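Local coordinates for protein geranyltranstransferase (Staphylococcus aureus, PDB 1RTR) that probably catalyses successive condensations of isopentenyl diphosphate with allylic diphosphates, by way of geranyl diphosphate, to give farnesyl diphosphate, at residues L49-L54 with F184-A189; L54-T59 with A190-V195. All coordinates share one frame; numbering follows the deposited sequence.

Contact 1 of 2, residues L49-L54 with F184-A189; sequences LLLLTL and FAVMSA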
loop_
_atom_site.group_PDB
_atom_site.type_symbol
_atom_site.label_atom_id
_atom_site.label_comp_id
_atom_site.label_asym_id
_atom_site.label_seq_id
_atom_site.Cartn_x
_atom_site.Cartn_y
_atom_site.Cartn_z
ATOM N N LEU A 49 4.449 13.957 15.854
ATOM C CA LEU A 49 3.091 14.075 16.376
ATOM C C LEU A 49 2.648 12.794 17.046
ATOM O O LEU A 49 2.163 12.834 18.175
ATOM C CB LEU A 49 2.105 14.454 15.268
ATOM C CG LEU A 49 0.670 14.796 15.681
ATOM C CD1 LEU A 49 0.643 15.831 16.811
ATOM C CD2 LEU A 49 -0.106 15.307 14.483
ATOM N N LEU A 50 2.826 11.660 16.366
ATOM C CA LEU A 50 2.377 10.367 16.895
ATOM C C LEU A 50 3.114 10.027 18.197
ATOM O O LEU A 50 2.493 9.687 19.215
ATOM C CB LEU A 50 2.518 9.275 15.823
ATOM C CG LEU A 50 2.568 7.740 15.977
ATOM C CD1 LEU A 50 1.962 7.148 17.228
ATOM C CD2 LEU A 50 1.948 7.090 14.754
ATOM N N LEU A 51 4.438 10.147 18.154
ATOM C CA LEU A 51 5.291 9.973 19.328
ATOM C C LEU A 51 4.870 10.870 20.500
ATOM O O LEU A 51 4.623 10.372 21.610
ATOM C CB LEU A 51 6.757 10.217 18.938
ATOM C CG LEU A 51 7.629 9.045 18.428
ATOM C CD1 LEU A 51 6.875 7.714 18.158
ATOM C CD2 LEU A 51 8.452 9.471 17.221
ATOM N N LEU A 52 4.751 12.179 20.259
ATOM C CA LEU A 52 4.356 13.119 21.327
ATOM C C LEU A 52 2.950 12.863 21.878
ATOM O O LEU A 52 2.729 12.989 23.091
ATOM C CB LEU A 52 4.534 14.581 20.891
ATOM C CG LEU A 52 6.004 15.020 20.705
ATOM C CD1 LEU A 52 6.135 16.310 19.944
ATOM C CD2 LEU A 52 6.736 15.120 22.032
ATOM N N THR A 53 2.008 12.477 21.015
ATOM C CA THR A 53 0.664 12.112 21.474
ATOM C C THR A 53 0.669 10.952 22.484
ATOM O O THR A 53 -0.058 10.988 23.487
ATOM C CB THR A 53 -0.272 11.784 20.268
ATOM O OG1 THR A 53 -0.348 12.909 19.387
ATOM C CG2 THR A 53 -1.705 11.578 20.723
ATOM N N LEU A 54 1.464 9.920 22.212
ATOM C CA LEU A 54 1.621 8.809 23.164
ATOM C C LEU A 54 2.180 9.284 24.515
ATOM O O LEU A 54 1.731 8.837 25.579
ATOM C CB LEU A 54 2.554 7.739 22.603
ATOM C CG LEU A 54 2.012 6.750 21.582
ATOM C CD1 LEU A 54 3.162 5.919 21.033
ATOM C CD2 LEU A 54 0.895 5.864 22.187
ATOM N N PHE A 184 -4.435 10.239 11.670
ATOM C CA PHE A 184 -3.885 8.917 11.932
ATOM C C PHE A 184 -2.846 8.986 13.056
ATOM O O PHE A 184 -2.885 8.179 13.981
ATOM C CB PHE A 184 -3.242 8.288 10.681
ATOM C CG PHE A 184 -2.475 7.034 10.988
ATOM C CD1 PHE A 184 -1.099 7.079 11.169
ATOM C CD2 PHE A 184 -3.147 5.833 11.178
ATOM C CE1 PHE A 184 -0.397 5.934 11.512
ATOM C CE2 PHE A 184 -2.464 4.689 11.521
ATOM C CZ PHE A 184 -1.075 4.737 11.683
ATOM N N ALA A 185 -1.930 9.950 12.970
ATOM C CA ALA A 185 -0.876 10.111 13.976
ATOM C C ALA A 185 -1.436 10.163 15.384
ATOM O O ALA A 185 -1.018 9.370 16.238
ATOM C CB ALA A 185 0.002 11.340 13.692
ATOM N N VAL A 186 -2.404 11.044 15.646
ATOM C CA VAL A 186 -2.874 11.150 17.029
ATOM C C VAL A 186 -3.790 10.009 17.445
ATOM O O VAL A 186 -3.720 9.585 18.608
ATOM C CB VAL A 186 -3.382 12.593 17.466
ATOM C CG1 VAL A 186 -3.082 13.651 16.420
ATOM C CG2 VAL A 186 -4.863 12.601 17.941
ATOM N N MET A 187 -4.605 9.489 16.512
ATOM C CA MET A 187 -5.586 8.446 16.835
ATOM C C MET A 187 -4.968 7.052 16.915
ATOM O O MET A 187 -5.401 6.219 17.727
ATOM C CB MET A 187 -6.775 8.444 15.854
ATOM C CG MET A 187 -7.641 9.712 15.855
ATOM S SD MET A 187 -8.172 10.304 17.512
ATOM C CE MET A 187 -9.433 9.051 17.858
ATOM N N SER A 188 -3.971 6.780 16.078
ATOM C CA SER A 188 -3.187 5.554 16.240
ATOM C C SER A 188 -2.569 5.543 17.648
ATOM O O SER A 188 -2.601 4.517 18.345
ATOM C CB SER A 188 -2.114 5.415 15.154
ATOM O OG SER A 188 -1.036 6.314 15.385
ATOM N N ALA A 189 -2.066 6.697 18.082
ATOM C CA ALA A 189 -1.522 6.817 19.436
ATOM C C ALA A 189 -2.609 6.575 20.478
ATOM O O ALA A 189 -2.430 5.807 21.431
ATOM C CB ALA A 189 -0.836 8.171 19.648
#
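Leu-50 enters a hole between Phe-184, Ala-185, Ser-188 and Ala-189, a knob-into-hole fit of helix 45-56 against helix 179-193. Leu-50 CB lies 3.6 Å from Ala-185 O and also meets the methyl of Ala-185. With CG anti to the backbone N, chi1 161° carries it to the Ser-188 side, and the fork then spreads CD1 toward Ala-189 and CD2 toward Phe-184. Leu-50 CD1 reaches Ala-189 CB at 3.8 Å, while Leu-50 CD2 comes up beside the Ser-188 hydroxyl and approaches Phe-184 CE1 at 4.2 Å, oblique to the ring. The ring's own helix covers one of its faces with Ser-188 CB, near the rim.

Two alanines permit this closeness: the CA atoms of Leu-50 and Ala-185 are 4.4 Å apart, and the axes approach to 7.9 Å at a crossing angle of -34°, running in the same general direction. Thr-53 turns OG1 back to Leu-49 O (2.8 Å), reaching it from the face of the carbonyl plane opposite to Thr-53 N. The polar atom is thus bonded within its own helix, and Thr-53 CG2 packs on Ala-189 CB at 3.7 Å. Leu-54 CG packs on Ala-189 CB as well, also at 3.7 Å. At the N-terminal end of segment 49-54, Leu-49 CD2 meets Val-186 CG1 obliquely.

All nine touching residues are buried in this mainly helical polyprenyl synthase fold. Helix 65-83 covers Leu-50 and Ala-185, helix 131-145 backs Phe-184, and helices 197-227 and 279-289 close over Leu-49.

Contact 2 of 2, residues L54-T59 with A190-V195; sequences LDSLNT and ADIANV
Leu-54 O takes a bond from Thr-59 N at 3.0 Å and a weak one from Leu-57 N. The first, with Asn-58 N to Asp-55 O at 3.1 Å, defines a Schellman motif whose C-prime residue, Asn-58, has positive phi. A second Schellman motif ends the facing helix: Val-195 N bonds to Ala-190 O at 3.3 Å and Asn-194 N makes a weak bond to Asp-191 O, with positive-phi Asn-194 as C-prime.

The two helix ends press their side chains together. With chi1 at -66°, Thr-59 carries OG1 beside its backbone N, where the hydroxyl donates to Leu-57 O at 3.2 Å from 61° out of the carbonyl plane. Thr-59 OG1 also rests against Ala-193 CB (3.4 Å); the hydroxyl oxygen that meets this methyl thus has a hydrogen-bond acceptor in its own segment. Leu-57 supplies the largest share of the contact surface. Leu-57 CB touches Ala-193 CB at 3.9 Å, Leu-57 CG meets Val-195 CG1 at 3.6 Å, the two side chains crossing at about a right angle, and Leu-57 CD2 lies over the CA of Ala-190. On the other flank, Leu-54 CD2 packs against Ile-192 CG2.

Helix 197-227 covers Leu-57 and Ala-190 through Leu-203, and Phe-276, in a loop, touches Leu-57 and Val-195. Ile-192 touches Val-133 of helix 131-145, to which Asp-191 is tied by a salt bridge with Arg-140.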
loop_
_atom_site.group_PDB
_atom_site.type_symbol
_atom_site.label_atom_id
_atom_site.label_comp_id
_atom_site.label_asym_id
_atom_site.label_seq_id
_atom_site.Cartn_x
_atom_site.Cartn_y
_atom_site.Cartn_z
ATOM N N LEU A 54 1.464 9.920 22.212
ATOM C CA LEU A 54 1.621 8.809 23.164
ATOM C C LEU A 54 2.180 9.284 24.515
ATOM O O LEU A 54 1.731 8.837 25.579
ATOM C CB LEU A 54 2.554 7.739 22.603
ATOM C CG LEU A 54 2.012 6.750 21.582
ATOM C CD1 LEU A 54 3.162 5.919 21.033
ATOM C CD2 LEU A 54 0.895 5.864 22.187
ATOM N N ASP A 55 3.164 10.182 24.462
ATOM C CA ASP A 55 3.762 10.720 25.676
ATOM C C ASP A 55 2.760 11.519 26.520
ATOM O O ASP A 55 2.733 11.372 27.741
ATOM C CB ASP A 55 5.000 11.563 25.357
ATOM C CG ASP A 55 5.807 11.881 26.599
ATOM O OD1 ASP A 55 5.849 13.064 27.010
ATOM O OD2 ASP A 55 6.406 10.998 27.252
ATOM N N SER A 56 1.933 12.340 25.862
ATOM C CA SER A 56 0.850 13.065 26.527
ATOM C C SER A 56 -0.120 12.120 27.179
ATOM O O SER A 56 -0.781 12.473 28.160
ATOM C CB SER A 56 0.054 13.909 25.533
ATOM O OG SER A 56 0.901 14.644 24.681
ATOM N N LEU A 57 -0.248 10.930 26.610
ATOM C CA LEU A 57 -1.205 9.960 27.116
ATOM C C LEU A 57 -0.577 8.974 28.115
ATOM O O LEU A 57 -1.132 7.896 28.364
ATOM C CB LEU A 57 -1.866 9.235 25.945
ATOM C CG LEU A 57 -3.197 9.698 25.315
ATOM C CD1 LEU A 57 -3.630 11.142 25.645
ATOM C CD2 LEU A 57 -3.136 9.459 23.800
ATOM N N ASN A 58 0.574 9.346 28.687
ATOM C CA ASN A 58 1.214 8.570 29.756
ATOM C C ASN A 58 1.724 7.193 29.304
ATOM O O ASN A 58 1.816 6.256 30.100
ATOM C CB ASN A 58 0.267 8.408 30.961
ATOM C CG ASN A 58 -0.164 9.740 31.558
ATOM O OD1 ASN A 58 0.544 10.746 31.466
ATOM N ND2 ASN A 58 -1.343 9.748 32.173
ATOM N N THR A 59 2.057 7.080 28.026
ATOM C CA THR A 59 2.385 5.793 27.450
ATOM C C THR A 59 3.798 5.848 26.919
ATOM O O THR A 59 4.251 6.898 26.454
ATOM C CB THR A 59 1.372 5.467 26.347
ATOM O OG1 THR A 59 0.081 5.299 26.948
ATOM C CG2 THR A 59 1.633 4.102 25.729
ATOM N N ALA A 190 -3.759 7.200 20.285
ATOM C CA ALA A 190 -4.850 7.028 21.232
ATOM C C ALA A 190 -5.205 5.559 21.356
ATOM O O ALA A 190 -5.578 5.087 22.447
ATOM C CB ALA A 190 -6.043 7.828 20.794
ATOM N N ASP A 191 -5.086 4.846 20.234
ATOM C CA ASP A 191 -5.372 3.405 20.169
ATOM C C ASP A 191 -4.308 2.542 20.861
ATOM O O ASP A 191 -4.634 1.571 21.558
ATOM C CB ASP A 191 -5.574 2.964 18.713
ATOM C CG ASP A 191 -7.005 3.171 18.234
ATOM O OD1 ASP A 191 -7.885 3.437 19.084
ATOM O OD2 ASP A 191 -7.351 3.098 17.031
ATOM N N ILE A 192 -3.035 2.893 20.670
ATOM C CA ILE A 192 -1.965 2.204 21.373
ATOM C C ILE A 192 -2.092 2.455 22.880
ATOM O O ILE A 192 -1.924 1.526 23.683
ATOM C CB ILE A 192 -0.605 2.637 20.840
ATOM C CG1 ILE A 192 -0.408 2.109 19.418
ATOM C CG2 ILE A 192 0.516 2.175 21.786
ATOM C CD1 ILE A 192 0.466 2.987 18.552
ATOM N N ALA A 193 -2.423 3.694 23.258
ATOM C CA ALA A 193 -2.587 4.059 24.669
ATOM C C ALA A 193 -3.837 3.451 25.294
ATOM O O ALA A 193 -3.950 3.358 26.514
ATOM C CB ALA A 193 -2.597 5.562 24.833
ATOM N N ASN A 194 -4.789 3.041 24.461
ATOM C CA ASN A 194 -6.036 2.471 24.968
ATOM C C ASN A 194 -6.824 3.449 25.846
ATOM O O ASN A 194 -7.421 3.062 26.848
ATOM C CB ASN A 194 -5.755 1.163 25.720
ATOM C CG ASN A 194 -7.012 0.407 26.065
ATOM O OD1 ASN A 194 -7.116 -0.174 27.147
ATOM N ND2 ASN A 194 -7.988 0.423 25.159
ATOM N N VAL A 195 -6.825 4.718 25.459
ATOM C CA VAL A 195 -7.587 5.736 26.180
ATOM C C VAL A 195 -9.100 5.624 25.940
ATOM O O VAL A 195 -9.559 4.933 25.015
ATOM C CB VAL A 195 -7.081 7.163 25.890
ATOM C CG1 VAL A 195 -5.702 7.359 26.505
ATOM C CG2 VAL A 195 -7.059 7.469 24.392
#

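Overall arrangement
Contacts 1 and 2 are successive levels of one interface between helix 45-56 and helix 179-193, sharing Leu-54, with centres 8 Å apart. Contact 1 lies deeper, about 11 Å from the centre of the chain to its own centre, and every touching residue is buried; contact 2, about 19 Å out, is partly buried where both helices finish. Their chemistry follows this difference. Inside, Leu-50 enters a hole of the facing helix, and the contact buries 379 Å², whereas at the ends helix-end and loop residues together bury 276 Å² beside two helix-ending motifs. Helices 131-145 and 197-227 flank both levels, and neither level touches another protein chain of the dimeric assembly.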